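Local atomic coordinates of ATP-dependent RNA helicase HrpB (Escherichia coli, PDB entry 6EUD), a protein that hydrolyses ATP to ADP and phosphate as a DExH-box NTPase and probably acts as an RNA helicase. Residues A[569-574]-A[590-595]; A[574-579]-A[612-617]; A[586-591]-A[598-603]; A[606-611]-A[674-679]; A[618-623]-A[663-668]. All blocks are in the same frame, centred on the assembly; numbering follows the deposited sequence.

Interaction 1: A[569-574]-A[590-595]; sequences LVQQSD and RLQIGQ
Q571 and Q592 face each other as a hydrogen-bonded pair of the antiparallel beta hairpin formed by strands 571-579 and 584-593, in the connector region of HrpB. Their backbones exchange two bonds, Q571 N to Q592 O at 3.0 Å and Q592 N to Q571 O at 2.9 Å, while the side chains cross at about a right angle. In both residues CG sits between the backbone N and the carbonyl carbon (chi1 50° and 62°), which brings the two CG atoms together at 3.6 Å. S573 and R590 form the next hydrogen-bonded pair on this face. Q572 and L591 project from the other face and run side by side in the same direction, so that L591 CD2 rests 3.6 Å from Q572 CG. Near the end of the hairpin, V570 meets two residues with separate branches: CG1 lies against L591 CB, and CG2 crosses to the side chain of I593. Helix 559-565 backs this apolar end, V563 touching both V570 and I593. The amide of Q592 turns back along the hairpin toward S573, whereas V570 CG2 ends 3.7 Å from I593 CG1.

Interaction 2: A[574-579]-A[612-617]; sequences DTVEWD and HQAMLN
N617 swings its amide onto the backbone of D574 with CG beside its own N (chi1 -69°), and ND2 gives a nearly straight 2.7 Å bond to D574 O. The acceptor lies close to the amide plane, and ND2 lies in the carbonyl plane, so the bond runs in the plane of each group. D574 O also receives a CA-H contact from A614, at 3.3 Å from A614 CA. The small methyl of A614 lets the strand come this near: its CB packs 3.7 Å from D574 CB and 3.8 Å from V576 CG2. In V576 a chi1 of 174° sets CG1 anti to the backbone N, which leaves CG2 beside N and facing A614. Helix 608-622 here packs on strand 571-579, the first edge of a three-stranded antiparallel sheet; the axes of 612-617 and 574-579 cross at 64° and approach to 5.4 Å. V576 N bonds to A614 O at 2.9 Å from well above the carbonyl plane. A water donates to both V576 O and M615 O, joining strand and helix one step further on. E577 pairs with K622 in a salt bridge. T575 OG1 passes 3.9 Å from N617 CB, the two side chains crossing at about a right angle.

Interaction 3: A[586-591]-A[598-603]; sequences KAWRRL and VKVQPL
Strands 586-591 and 598-602 run antiparallel, their axes 4.5 Å apart and inclined at 147°, as the second hairpin of the three-stranded connector sheet. R589 and Q601 exchange backbone bonds, R589 N to Q601 O at 2.6 Å and Q601 N to R589 O at 2.8 Å. At the turn end V598 and K599 both face L591 in a classic beta bulge: L591 O takes a 2.8 Å bond from V598 N and a weak one from K599 N. Beyond the strand, L603 N still bonds to A587 O. R589 and Q601 lie side by side on one face, Q601 CG 3.7 Å from R589 CB, with guanidinium and amide planes nearly perpendicular. L603 crosses R589 at about a right angle and lays CD1 over one face of its guanidinium. L591 and K599 share that face of the sheet, the aliphatic CE of the lysine reaching L591 CD1. R590 and V600 run together on the other, CG to CG1 3.9 Å, and W588 CD1 lies over a face of the R590 guanidinium. Between the strands, therefore, the arginines offer their aliphatic stems; the charged end of R589 engages D574 and E610, which probably helps fix the hairpin against the neighbouring strand and helix.

Interaction 4: A[606-611]-A[674-679]; sequences PSEDEL and GVHSLR
With CG beside the backbone N (chi1 -69°) and a bend at chi2 (-106°), E608 turns its carboxylate toward H676, which has the same first-torsion setting, CG anti to the carbonyl carbon. The two side chains cross at about a right angle. OE2 arrives at the edge of the imidazole, near its plane, and accepts a weak hydrogen bond from ND1 at 2.7 Å. OE1 lies almost as near, 2.8 Å from the same ND1 of H676, and the exact placing of the carboxylate is doubtful. As modelled, it is twisted 59° from the ring plane although OE2 comes in at the edge. On one face of the same imidazole lies the backbone carbon of G674, 3.6 Å above the plane and offset toward the rim of the ring. E608 is the first residue of helix 608-622, and a capping box closes this first turn: S607, the N-cap, accepts from E610 N through OG at 3.1 Å, while S607 N gives a bond to E610 OE1. The negative E608 stands at a helix N-terminus, where the dipole would probably favour its charge. One turn on, L611 brings CD2 to 4.0 Å from H676 O and 4.1 Å from V675 O. V675 O itself accepts a hydrogen bond from NE2 of H612, tying the loop 674-679 to the same helix.

Interaction 5: A[618-623]-A[663-668]; sequences GIRDKG and ALETWL
A buried apolar contact edged by a salt bridge joins the C-terminal end of helix 608-622 to the short helix 664-667 and L668 just after it. I619 and L664 cross obliquely, CG2 to CD1 at 3.9 Å, and I619 meets L668 tip to tip, CD1 to CD2 at the same separation. L616, one turn earlier on the long helix, touches L664 and L668 as well. R620 reaches past this apolar patch with its chain extended from CG to NE, and L664 CD1 lies 3.9 Å above one face of its guanidinium, offset toward the rim of that group. In this helix-to-helix packing the charged pair flanks the apolar patch: the E665 chain, bent at chi2 (76°), brings its carboxylate to the guanidinium edge nearly coplanar, 10° between planes. R620 NH1 bonds to the syn lone pair of E665 OE2 at 2.9 Å, and NH2 approaches both oxygens. Further bonds hold the two groups in place, R620 NE giving to L661 O and E665 OE2 accepting from Q613 NE2.

Overall arrangement
Interactions 1 and 3 are surface contacts that build one three-stranded antiparallel sheet, with strand 584-593 shared in the middle and R590 and L591 used by both; backbone bonds dominate them. Interactions 2, 4 and 5 all draw on helix 608-622. Of these, 2 and 5 are buried, the first a close strand-to-helix crossing, the second leucine and isoleucine packing with a salt bridge, whereas 4 is a small polar surface contact at the helix start. Polar bonds link the set: the side chain of R589 connects interaction 3 to interactions 1, 2 and 4, and that of Q613 connects interaction 2 to interaction 5.

Interaction 1: A[569-574]-A[590-595]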
# COMPACT_ATOMS: atom_id res chain seq x y z
N LEU A 569 19.95 0.62 -18.63
CA LEU A 569 19.86 1.47 -17.45
C LEU A 569 19.77 2.96 -17.79
O LEU A 569 19.20 3.74 -17.04
CB LEU A 569 21.07 1.26 -16.53
CG LEU A 569 21.13 -0.06 -15.77
CD1 LEU A 569 22.34 -0.09 -14.86
CD2 LEU A 569 19.84 -0.30 -14.99
N VAL A 570 20.34 3.34 -18.92
CA VAL A 570 20.50 4.75 -19.24
C VAL A 570 19.52 5.19 -20.31
O VAL A 570 19.47 4.62 -21.40
CB VAL A 570 21.94 5.06 -19.72
CG1 VAL A 570 22.06 6.50 -20.16
CG2 VAL A 570 22.91 4.78 -18.60
N GLN A 571 18.73 6.20 -19.98
CA GLN A 571 17.81 6.76 -20.94
C GLN A 571 18.26 8.18 -21.32
O GLN A 571 18.95 8.85 -20.55
CB GLN A 571 16.37 6.73 -20.40
CG GLN A 571 16.19 7.31 -19.00
CD GLN A 571 16.41 6.31 -17.87
OE1 GLN A 571 17.10 5.29 -18.02
NE2 GLN A 571 15.82 6.60 -16.72
N GLN A 572 17.90 8.59 -22.53
CA GLN A 572 18.35 9.86 -23.10
C GLN A 572 17.20 10.86 -23.15
O GLN A 572 16.06 10.51 -23.47
CB GLN A 572 18.90 9.61 -24.50
CG GLN A 572 19.75 10.71 -25.11
CD GLN A 572 20.23 10.33 -26.50
OE1 GLN A 572 21.35 10.63 -26.88
NE2 GLN A 572 19.36 9.68 -27.27
N SER A 573 17.50 12.12 -22.84
CA SER A 573 16.47 13.15 -22.77
C SER A 573 17.00 14.52 -23.16
O SER A 573 17.84 15.09 -22.45
CB SER A 573 15.88 13.21 -21.36
OG SER A 573 14.88 14.19 -21.26
N ASP A 574 16.53 15.05 -24.28
CA ASP A 574 16.97 16.35 -24.77
C ASP A 574 16.02 17.46 -24.35
O ASP A 574 14.82 17.24 -24.17
CB ASP A 574 17.12 16.32 -26.30
CG ASP A 574 18.05 15.22 -26.78
OD1 ASP A 574 18.96 14.83 -26.01
OD2 ASP A 574 17.87 14.74 -27.92
N ARG A 590 20.69 15.23 -21.78
CA ARG A 590 20.93 14.60 -20.48
C ARG A 590 20.84 13.07 -20.57
O ARG A 590 19.81 12.51 -20.98
CB ARG A 590 19.95 15.13 -19.44
CG ARG A 590 20.27 14.73 -17.99
CD ARG A 590 19.07 14.84 -17.05
NE ARG A 590 18.33 16.08 -17.24
CZ ARG A 590 18.60 17.23 -16.63
NH1 ARG A 590 19.61 17.33 -15.76
NH2 ARG A 590 17.86 18.30 -16.88
N LEU A 591 21.92 12.38 -20.20
CA LEU A 591 21.83 10.94 -20.00
C LEU A 591 21.45 10.69 -18.53
O LEU A 591 22.09 11.29 -17.61
CB LEU A 591 23.16 10.27 -20.36
CG LEU A 591 23.54 10.47 -21.83
CD1 LEU A 591 24.82 9.71 -22.22
CD2 LEU A 591 22.37 10.04 -22.69
N GLN A 592 20.42 9.87 -18.27
CA GLN A 592 20.08 9.79 -16.86
C GLN A 592 19.85 8.27 -16.51
O GLN A 592 19.50 7.43 -17.37
CB GLN A 592 18.85 10.63 -16.54
CG GLN A 592 17.62 10.10 -17.32
CD GLN A 592 16.62 11.17 -17.72
OE1 GLN A 592 15.75 11.59 -16.95
NE2 GLN A 592 16.61 11.43 -19.07
N ILE A 593 20.16 7.90 -15.29
CA ILE A 593 19.75 6.61 -14.76
C ILE A 593 18.64 6.87 -13.77
O ILE A 593 18.88 7.31 -12.64
CB ILE A 593 20.91 5.88 -14.10
CG1 ILE A 593 22.03 5.62 -15.11
CG2 ILE A 593 20.42 4.58 -13.58
CD1 ILE A 593 23.22 4.97 -14.52
N GLY A 594 17.40 6.66 -14.20
CA GLY A 594 16.26 7.07 -13.39
C GLY A 594 16.29 8.58 -13.20
O GLY A 594 16.36 9.32 -14.17
N GLN A 595 16.27 9.02 -11.94
CA GLN A 595 16.30 10.44 -11.60
C GLN A 595 17.72 10.99 -11.45
O GLN A 595 17.90 12.15 -11.11
CB GLN A 595 15.53 10.68 -10.31
CG GLN A 595 14.09 10.22 -10.37
CD GLN A 595 13.36 10.87 -11.51
OE1 GLN A 595 13.21 12.09 -11.53
NE2 GLN A 595 12.92 10.08 -12.49

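Interaction 2: A[574-579]-A[612-617]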
# COMPACT_ATOMS: atom_id res chain seq x y z
N ASP A 574 16.53 15.05 -24.28
CA ASP A 574 16.97 16.35 -24.77
C ASP A 574 16.02 17.46 -24.35
O ASP A 574 14.82 17.24 -24.17
CB ASP A 574 17.12 16.32 -26.30
CG ASP A 574 18.05 15.22 -26.78
OD1 ASP A 574 18.96 14.83 -26.01
OD2 ASP A 574 17.87 14.74 -27.92
N THR A 575 16.55 18.67 -24.18
CA THR A 575 15.73 19.79 -23.77
C THR A 575 16.11 21.05 -24.51
O THR A 575 17.29 21.42 -24.56
CB THR A 575 15.83 20.06 -22.25
OG1 THR A 575 15.48 18.87 -21.53
CG2 THR A 575 14.89 21.17 -21.84
N VAL A 576 15.12 21.71 -25.10
CA VAL A 576 15.36 23.03 -25.68
C VAL A 576 14.30 23.98 -25.15
O VAL A 576 13.11 23.66 -25.12
CB VAL A 576 15.34 23.01 -27.23
CG1 VAL A 576 15.43 24.41 -27.77
CG2 VAL A 576 16.49 22.21 -27.75
N GLU A 577 14.75 25.15 -24.71
CA GLU A 577 13.87 26.16 -24.12
C GLU A 577 14.60 27.49 -24.06
O GLU A 577 15.81 27.56 -24.29
CB GLU A 577 13.43 25.74 -22.73
CG GLU A 577 14.60 25.70 -21.77
CD GLU A 577 14.32 24.87 -20.56
OE1 GLU A 577 14.87 25.17 -19.48
OE2 GLU A 577 13.54 23.90 -20.69
N TRP A 578 13.87 28.55 -23.73
CA TRP A 578 14.46 29.88 -23.62
C TRP A 578 14.56 30.35 -22.17
O TRP A 578 13.56 30.48 -21.46
CB TRP A 578 13.66 30.89 -24.44
CG TRP A 578 14.27 32.25 -24.44
CD1 TRP A 578 13.92 33.31 -23.65
CD2 TRP A 578 15.35 32.72 -25.28
NE1 TRP A 578 14.70 34.40 -23.94
CE2 TRP A 578 15.59 34.07 -24.94
CE3 TRP A 578 16.12 32.13 -26.28
CZ2 TRP A 578 16.57 34.84 -25.57
CZ3 TRP A 578 17.10 32.90 -26.91
CH2 TRP A 578 17.32 34.24 -26.55
N ASP A 579 15.79 30.61 -21.73
CA ASP A 579 16.05 31.14 -20.40
C ASP A 579 15.86 32.66 -20.38
O ASP A 579 16.74 33.44 -20.81
CB ASP A 579 17.47 30.73 -19.97
CG ASP A 579 17.83 31.23 -18.58
OD1 ASP A 579 16.92 31.66 -17.84
OD2 ASP A 579 19.02 31.15 -18.22
N HIS A 612 11.75 18.41 -31.89
CA HIS A 612 10.38 18.57 -31.43
C HIS A 612 10.22 17.99 -30.05
O HIS A 612 9.57 18.58 -29.18
CB HIS A 612 9.42 17.92 -32.41
CG HIS A 612 9.44 18.55 -33.76
ND1 HIS A 612 9.12 17.86 -34.90
CD2 HIS A 612 9.76 19.81 -34.14
CE1 HIS A 612 9.24 18.67 -35.94
NE2 HIS A 612 9.62 19.86 -35.51
N GLN A 613 10.83 16.83 -29.85
CA GLN A 613 10.77 16.18 -28.56
C GLN A 613 11.47 17.06 -27.51
O GLN A 613 10.94 17.25 -26.41
CB GLN A 613 11.40 14.79 -28.62
CG GLN A 613 11.18 13.96 -27.34
CD GLN A 613 9.70 13.64 -27.06
OE1 GLN A 613 8.94 13.31 -27.98
NE2 GLN A 613 9.29 13.74 -25.80
N ALA A 614 12.63 17.61 -27.87
CA ALA A 614 13.38 18.45 -26.93
C ALA A 614 12.57 19.70 -26.55
O ALA A 614 12.64 20.18 -25.42
CB ALA A 614 14.74 18.85 -27.51
N MET A 615 11.79 20.22 -27.50
CA MET A 615 10.93 21.37 -27.23
C MET A 615 9.78 21.02 -26.27
O MET A 615 9.40 21.85 -25.41
CB MET A 615 10.37 21.92 -28.54
CG MET A 615 11.39 22.63 -29.41
SD MET A 615 10.66 23.24 -30.95
CE MET A 615 12.04 24.11 -31.68
N LEU A 616 9.20 19.82 -26.43
CA LEU A 616 8.16 19.34 -25.51
C LEU A 616 8.67 19.33 -24.07
O LEU A 616 7.95 19.74 -23.15
CB LEU A 616 7.67 17.94 -25.88
CG LEU A 616 6.93 17.77 -27.22
CD1 LEU A 616 6.29 16.41 -27.26
CD2 LEU A 616 5.90 18.84 -27.40
N ASN A 617 9.90 18.85 -23.88
CA ASN A 617 10.52 18.85 -22.56
C ASN A 617 10.76 20.26 -22.03
O ASN A 617 10.69 20.52 -20.82
CB ASN A 617 11.84 18.07 -22.60
CG ASN A 617 11.64 16.58 -22.81
OD1 ASN A 617 10.66 16.00 -22.35
ND2 ASN A 617 12.57 15.94 -23.51
O HOH W 1 10.60 24.56 -25.58

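Interaction 3: A[586-591]-A[598-603]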
# COMPACT_ATOMS: atom_id res chain seq x y z
N LYS A 586 18.75 27.72 -24.15
CA LYS A 586 19.32 26.58 -23.44
C LYS A 586 18.99 25.30 -24.18
O LYS A 586 17.83 25.03 -24.48
CB LYS A 586 18.82 26.51 -21.99
CG LYS A 586 19.39 27.59 -21.09
CD LYS A 586 20.89 27.75 -21.33
CE LYS A 586 21.49 28.88 -20.53
NZ LYS A 586 22.84 29.20 -21.06
N ALA A 587 20.02 24.52 -24.49
CA ALA A 587 19.85 23.31 -25.28
C ALA A 587 20.86 22.27 -24.85
O ALA A 587 22.05 22.33 -25.21
CB ALA A 587 19.99 23.61 -26.76
N TRP A 588 20.39 21.31 -24.08
CA TRP A 588 21.28 20.28 -23.58
C TRP A 588 20.72 18.88 -23.82
O TRP A 588 19.51 18.70 -24.03
CB TRP A 588 21.58 20.53 -22.09
CG TRP A 588 20.42 20.32 -21.14
CD1 TRP A 588 20.13 19.18 -20.45
CD2 TRP A 588 19.42 21.29 -20.77
NE1 TRP A 588 19.00 19.36 -19.68
CE2 TRP A 588 18.55 20.65 -19.85
CE3 TRP A 588 19.17 22.62 -21.11
CZ2 TRP A 588 17.45 21.29 -19.29
CZ3 TRP A 588 18.07 23.26 -20.55
CH2 TRP A 588 17.23 22.60 -19.65
N ARG A 589 21.62 17.90 -23.83
CA ARG A 589 21.25 16.48 -23.79
C ARG A 589 21.65 15.89 -22.44
O ARG A 589 22.79 16.07 -22.00
CB ARG A 589 21.91 15.71 -24.94
CG ARG A 589 21.88 14.20 -24.80
CD ARG A 589 22.14 13.54 -26.14
NE ARG A 589 20.98 13.68 -27.02
CZ ARG A 589 20.98 13.38 -28.32
NH1 ARG A 589 22.08 12.93 -28.91
NH2 ARG A 589 19.87 13.53 -29.03
N ARG A 590 20.69 15.23 -21.78
CA ARG A 590 20.93 14.60 -20.48
C ARG A 590 20.84 13.07 -20.57
O ARG A 590 19.81 12.51 -20.98
CB ARG A 590 19.95 15.13 -19.44
CG ARG A 590 20.27 14.73 -17.99
CD ARG A 590 19.07 14.84 -17.05
NE ARG A 590 18.33 16.08 -17.24
CZ ARG A 590 18.60 17.23 -16.63
NH1 ARG A 590 19.61 17.33 -15.76
NH2 ARG A 590 17.86 18.30 -16.88
N LEU A 591 21.92 12.38 -20.20
CA LEU A 591 21.83 10.94 -20.00
C LEU A 591 21.45 10.69 -18.53
O LEU A 591 22.09 11.29 -17.61
CB LEU A 591 23.16 10.27 -20.36
CG LEU A 591 23.54 10.47 -21.83
CD1 LEU A 591 24.82 9.71 -22.22
CD2 LEU A 591 22.37 10.04 -22.69
N VAL A 598 23.55 11.51 -15.18
CA VAL A 598 24.85 10.86 -15.31
C VAL A 598 25.78 11.76 -16.12
O VAL A 598 26.98 11.86 -15.83
CB VAL A 598 24.73 9.48 -15.98
CG1 VAL A 598 26.10 8.90 -16.28
CG2 VAL A 598 23.95 8.55 -15.08
N LYS A 599 25.21 12.42 -17.12
CA LYS A 599 25.96 13.32 -17.95
C LYS A 599 25.04 14.37 -18.56
O LYS A 599 23.89 14.09 -18.88
CB LYS A 599 26.71 12.55 -19.04
CG LYS A 599 27.82 13.35 -19.68
CD LYS A 599 28.57 12.56 -20.74
CE LYS A 599 27.71 12.33 -21.98
NZ LYS A 599 28.52 11.76 -23.09
N VAL A 600 25.55 15.59 -18.69
CA VAL A 600 24.87 16.63 -19.44
C VAL A 600 25.82 17.17 -20.50
O VAL A 600 26.98 17.44 -20.22
CB VAL A 600 24.37 17.77 -18.53
CG1 VAL A 600 23.05 17.40 -17.90
CG2 VAL A 600 25.38 18.10 -17.47
N GLN A 601 25.32 17.29 -21.72
CA GLN A 601 26.15 17.72 -22.84
C GLN A 601 25.38 18.69 -23.71
O GLN A 601 24.15 18.66 -23.74
CB GLN A 601 26.61 16.50 -23.65
CG GLN A 601 25.50 15.54 -24.07
CD GLN A 601 26.01 14.34 -24.88
OE1 GLN A 601 25.68 13.19 -24.58
NE2 GLN A 601 26.81 14.62 -25.90
N PRO A 602 26.11 19.56 -24.43
CA PRO A 602 25.43 20.46 -25.37
C PRO A 602 24.76 19.68 -26.49
O PRO A 602 25.31 18.70 -27.00
CB PRO A 602 26.57 21.34 -25.90
CG PRO A 602 27.82 20.60 -25.60
CD PRO A 602 27.55 19.83 -24.35
N LEU A 603 23.56 20.10 -26.85
CA LEU A 603 22.80 19.40 -27.88
C LEU A 603 23.46 19.55 -29.25
O LEU A 603 23.55 20.66 -29.80
CB LEU A 603 21.36 19.93 -27.91
CG LEU A 603 20.28 19.05 -28.57
CD1 LEU A 603 20.22 17.68 -27.92
CD2 LEU A 603 18.95 19.73 -28.47

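Interaction 4: A[606-611]-A[674-679]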
# COMPACT_ATOMS: atom_id res chain seq x y z
N PRO A 606 20.38 18.31 -33.93
CA PRO A 606 19.42 17.22 -33.75
C PRO A 606 18.56 16.93 -34.98
O PRO A 606 18.32 17.82 -35.79
CB PRO A 606 18.54 17.72 -32.60
CG PRO A 606 18.66 19.24 -32.65
CD PRO A 606 19.78 19.61 -33.59
N SER A 607 18.10 15.69 -35.09
CA SER A 607 17.08 15.38 -36.07
C SER A 607 15.86 16.20 -35.71
O SER A 607 15.80 16.79 -34.62
CB SER A 607 16.72 13.89 -36.08
OG SER A 607 15.91 13.56 -34.97
N GLU A 608 14.87 16.23 -36.58
CA GLU A 608 13.73 17.07 -36.30
C GLU A 608 12.74 16.43 -35.37
O GLU A 608 12.05 17.12 -34.63
CB GLU A 608 13.03 17.49 -37.58
CG GLU A 608 13.90 18.44 -38.35
CD GLU A 608 13.37 19.83 -38.26
OE1 GLU A 608 12.13 19.98 -38.20
OE2 GLU A 608 14.19 20.77 -38.22
N ASP A 609 12.68 15.10 -35.40
CA ASP A 609 11.89 14.37 -34.42
C ASP A 609 12.51 14.58 -33.05
O ASP A 609 11.81 14.63 -32.04
CB ASP A 609 11.81 12.89 -34.79
CG ASP A 609 11.07 12.65 -36.09
OD1 ASP A 609 10.93 13.61 -36.88
OD2 ASP A 609 10.66 11.50 -36.34
N GLU A 610 13.84 14.70 -33.02
CA GLU A 610 14.56 14.96 -31.77
C GLU A 610 14.29 16.37 -31.25
O GLU A 610 14.00 16.57 -30.06
CB GLU A 610 16.06 14.76 -31.96
CG GLU A 610 16.50 13.32 -31.79
CD GLU A 610 17.99 13.12 -31.98
OE1 GLU A 610 18.65 13.99 -32.60
OE2 GLU A 610 18.51 12.10 -31.48
N LEU A 611 14.36 17.34 -32.15
CA LEU A 611 14.15 18.74 -31.81
C LEU A 611 12.75 18.97 -31.23
O LEU A 611 12.60 19.64 -30.21
CB LEU A 611 14.35 19.62 -33.05
CG LEU A 611 14.16 21.11 -32.83
CD1 LEU A 611 15.29 21.66 -31.97
CD2 LEU A 611 14.08 21.82 -34.17
N GLY A 674 7.36 21.09 -39.29
CA GLY A 674 7.84 22.35 -39.82
C GLY A 674 8.22 23.37 -38.77
O GLY A 674 8.74 24.44 -39.11
N VAL A 675 7.96 23.08 -37.50
CA VAL A 675 8.46 23.93 -36.43
C VAL A 675 9.96 23.70 -36.27
O VAL A 675 10.39 22.63 -35.84
CB VAL A 675 7.76 23.65 -35.10
CG1 VAL A 675 8.37 24.51 -34.00
CG2 VAL A 675 6.27 23.91 -35.22
N HIS A 676 10.76 24.70 -36.60
CA HIS A 676 12.22 24.55 -36.61
C HIS A 676 12.91 25.49 -35.61
O HIS A 676 14.13 25.55 -35.54
CB HIS A 676 12.78 24.80 -38.01
CG HIS A 676 12.20 23.93 -39.07
ND1 HIS A 676 12.38 22.56 -39.12
CD2 HIS A 676 11.45 24.23 -40.18
CE1 HIS A 676 11.76 22.07 -40.17
NE2 HIS A 676 11.20 23.04 -40.83
N SER A 677 12.12 26.25 -34.85
CA SER A 677 12.68 27.23 -33.92
C SER A 677 11.73 27.45 -32.78
O SER A 677 10.52 27.23 -32.92
CB SER A 677 12.92 28.57 -34.61
OG SER A 677 11.68 29.21 -34.94
N LEU A 678 12.26 27.89 -31.64
CA LEU A 678 11.41 28.22 -30.50
C LEU A 678 10.36 29.25 -30.87
O LEU A 678 9.28 29.28 -30.30
CB LEU A 678 12.26 28.69 -29.31
CG LEU A 678 12.89 27.58 -28.47
CD1 LEU A 678 13.66 28.15 -27.32
CD2 LEU A 678 11.81 26.66 -27.94
N ARG A 679 10.67 30.09 -31.86
CA ARG A 679 9.73 31.09 -32.37
C ARG A 679 8.44 30.47 -32.92
O ARG A 679 7.36 31.08 -32.86
CB ARG A 679 10.40 31.91 -33.47
CG ARG A 679 11.69 32.61 -33.04
CD ARG A 679 12.62 32.82 -34.22
NE ARG A 679 13.35 34.09 -34.12
CZ ARG A 679 13.61 34.88 -35.15
NH1 ARG A 679 13.22 34.54 -36.37
NH2 ARG A 679 14.28 36.02 -34.96

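Interaction 5: A[618-623]-A[663-668]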
# COMPACT_ATOMS: atom_id res chain seq x y z
N GLY A 618 11.05 21.18 -22.94
CA GLY A 618 11.23 22.57 -22.59
C GLY A 618 9.92 23.16 -22.11
O GLY A 618 9.89 23.97 -21.18
N ILE A 619 8.83 22.76 -22.75
CA ILE A 619 7.50 23.21 -22.37
C ILE A 619 7.16 22.67 -20.98
O ILE A 619 6.63 23.40 -20.14
CB ILE A 619 6.44 22.75 -23.39
CG1 ILE A 619 6.72 23.37 -24.75
CG2 ILE A 619 5.02 23.09 -22.89
CD1 ILE A 619 5.92 22.77 -25.88
N ARG A 620 7.50 21.41 -20.74
CA ARG A 620 7.39 20.84 -19.40
C ARG A 620 8.22 21.63 -18.39
O ARG A 620 7.86 21.70 -17.23
CB ARG A 620 7.83 19.38 -19.39
CG ARG A 620 6.99 18.52 -20.28
CD ARG A 620 7.01 17.06 -19.88
NE ARG A 620 5.99 16.39 -20.66
CZ ARG A 620 6.21 15.75 -21.79
NH1 ARG A 620 7.45 15.63 -22.25
NH2 ARG A 620 5.19 15.20 -22.45
N ASP A 621 9.33 22.23 -18.83
CA ASP A 621 10.11 23.06 -17.93
C ASP A 621 9.45 24.41 -17.70
O ASP A 621 9.37 24.86 -16.56
CB ASP A 621 11.54 23.29 -18.44
CG ASP A 621 12.52 22.19 -18.02
OD1 ASP A 621 13.42 21.85 -18.81
OD2 ASP A 621 12.39 21.68 -16.89
N LYS A 622 9.01 25.05 -18.77
CA LYS A 622 8.58 26.45 -18.72
C LYS A 622 7.07 26.61 -18.52
O LYS A 622 6.60 27.69 -18.15
CB LYS A 622 9.00 27.17 -20.00
CG LYS A 622 10.49 27.38 -20.13
CD LYS A 622 11.00 28.14 -18.93
CE LYS A 622 12.41 28.66 -19.14
NZ LYS A 622 13.36 27.55 -19.31
N GLY A 623 6.32 25.54 -18.76
CA GLY A 623 4.88 25.57 -18.62
C GLY A 623 4.17 25.86 -19.94
O GLY A 623 4.77 26.30 -20.92
N ALA A 663 0.66 14.80 -21.65
CA ALA A 663 0.24 14.20 -22.92
C ALA A 663 0.70 14.97 -24.17
O ALA A 663 0.19 14.72 -25.26
CB ALA A 663 -1.27 14.05 -22.95
N LEU A 664 1.65 15.90 -24.01
CA LEU A 664 2.14 16.73 -25.13
C LEU A 664 2.45 15.92 -26.39
O LEU A 664 2.14 16.34 -27.51
CB LEU A 664 3.39 17.50 -24.70
CG LEU A 664 3.13 18.64 -23.73
CD1 LEU A 664 4.44 19.20 -23.21
CD2 LEU A 664 2.32 19.71 -24.43
N GLU A 665 3.06 14.76 -26.18
CA GLU A 665 3.37 13.82 -27.26
C GLU A 665 2.12 13.43 -28.04
O GLU A 665 2.14 13.29 -29.27
CB GLU A 665 4.07 12.58 -26.69
CG GLU A 665 5.54 12.80 -26.26
CD GLU A 665 5.68 13.56 -24.94
OE1 GLU A 665 4.69 13.65 -24.17
OE2 GLU A 665 6.79 14.09 -24.66
N THR A 666 1.00 13.26 -27.34
CA THR A 666 -0.22 12.82 -28.00
C THR A 666 -1.00 13.98 -28.66
O THR A 666 -1.39 13.87 -29.82
CB THR A 666 -1.12 12.03 -27.02
OG1 THR A 666 -1.51 12.88 -25.94
CG2 THR A 666 -0.36 10.88 -26.43
N TRP A 667 -1.21 15.09 -27.95
CA TRP A 667 -2.06 16.16 -28.51
C TRP A 667 -1.32 17.28 -29.26
O TRP A 667 -1.91 17.92 -30.14
CB TRP A 667 -2.94 16.79 -27.40
CG TRP A 667 -2.25 17.65 -26.38
CD1 TRP A 667 -1.64 17.23 -25.24
CD2 TRP A 667 -2.16 19.09 -26.37
NE1 TRP A 667 -1.15 18.31 -24.53
CE2 TRP A 667 -1.46 19.46 -25.20
CE3 TRP A 667 -2.60 20.10 -27.24
CZ2 TRP A 667 -1.18 20.80 -24.88
CZ3 TRP A 667 -2.32 21.43 -26.92
CH2 TRP A 667 -1.62 21.77 -25.75
N LEU A 668 -0.05 17.52 -28.93
CA LEU A 668 0.65 18.68 -29.46
C LEU A 668 1.67 18.33 -30.52
O LEU A 668 1.77 19.01 -31.54
CB LEU A 668 1.33 19.47 -28.34
CG LEU A 668 1.99 20.73 -28.91
CD1 LEU A 668 0.91 21.60 -29.59
CD2 LEU A 668 2.76 21.52 -27.82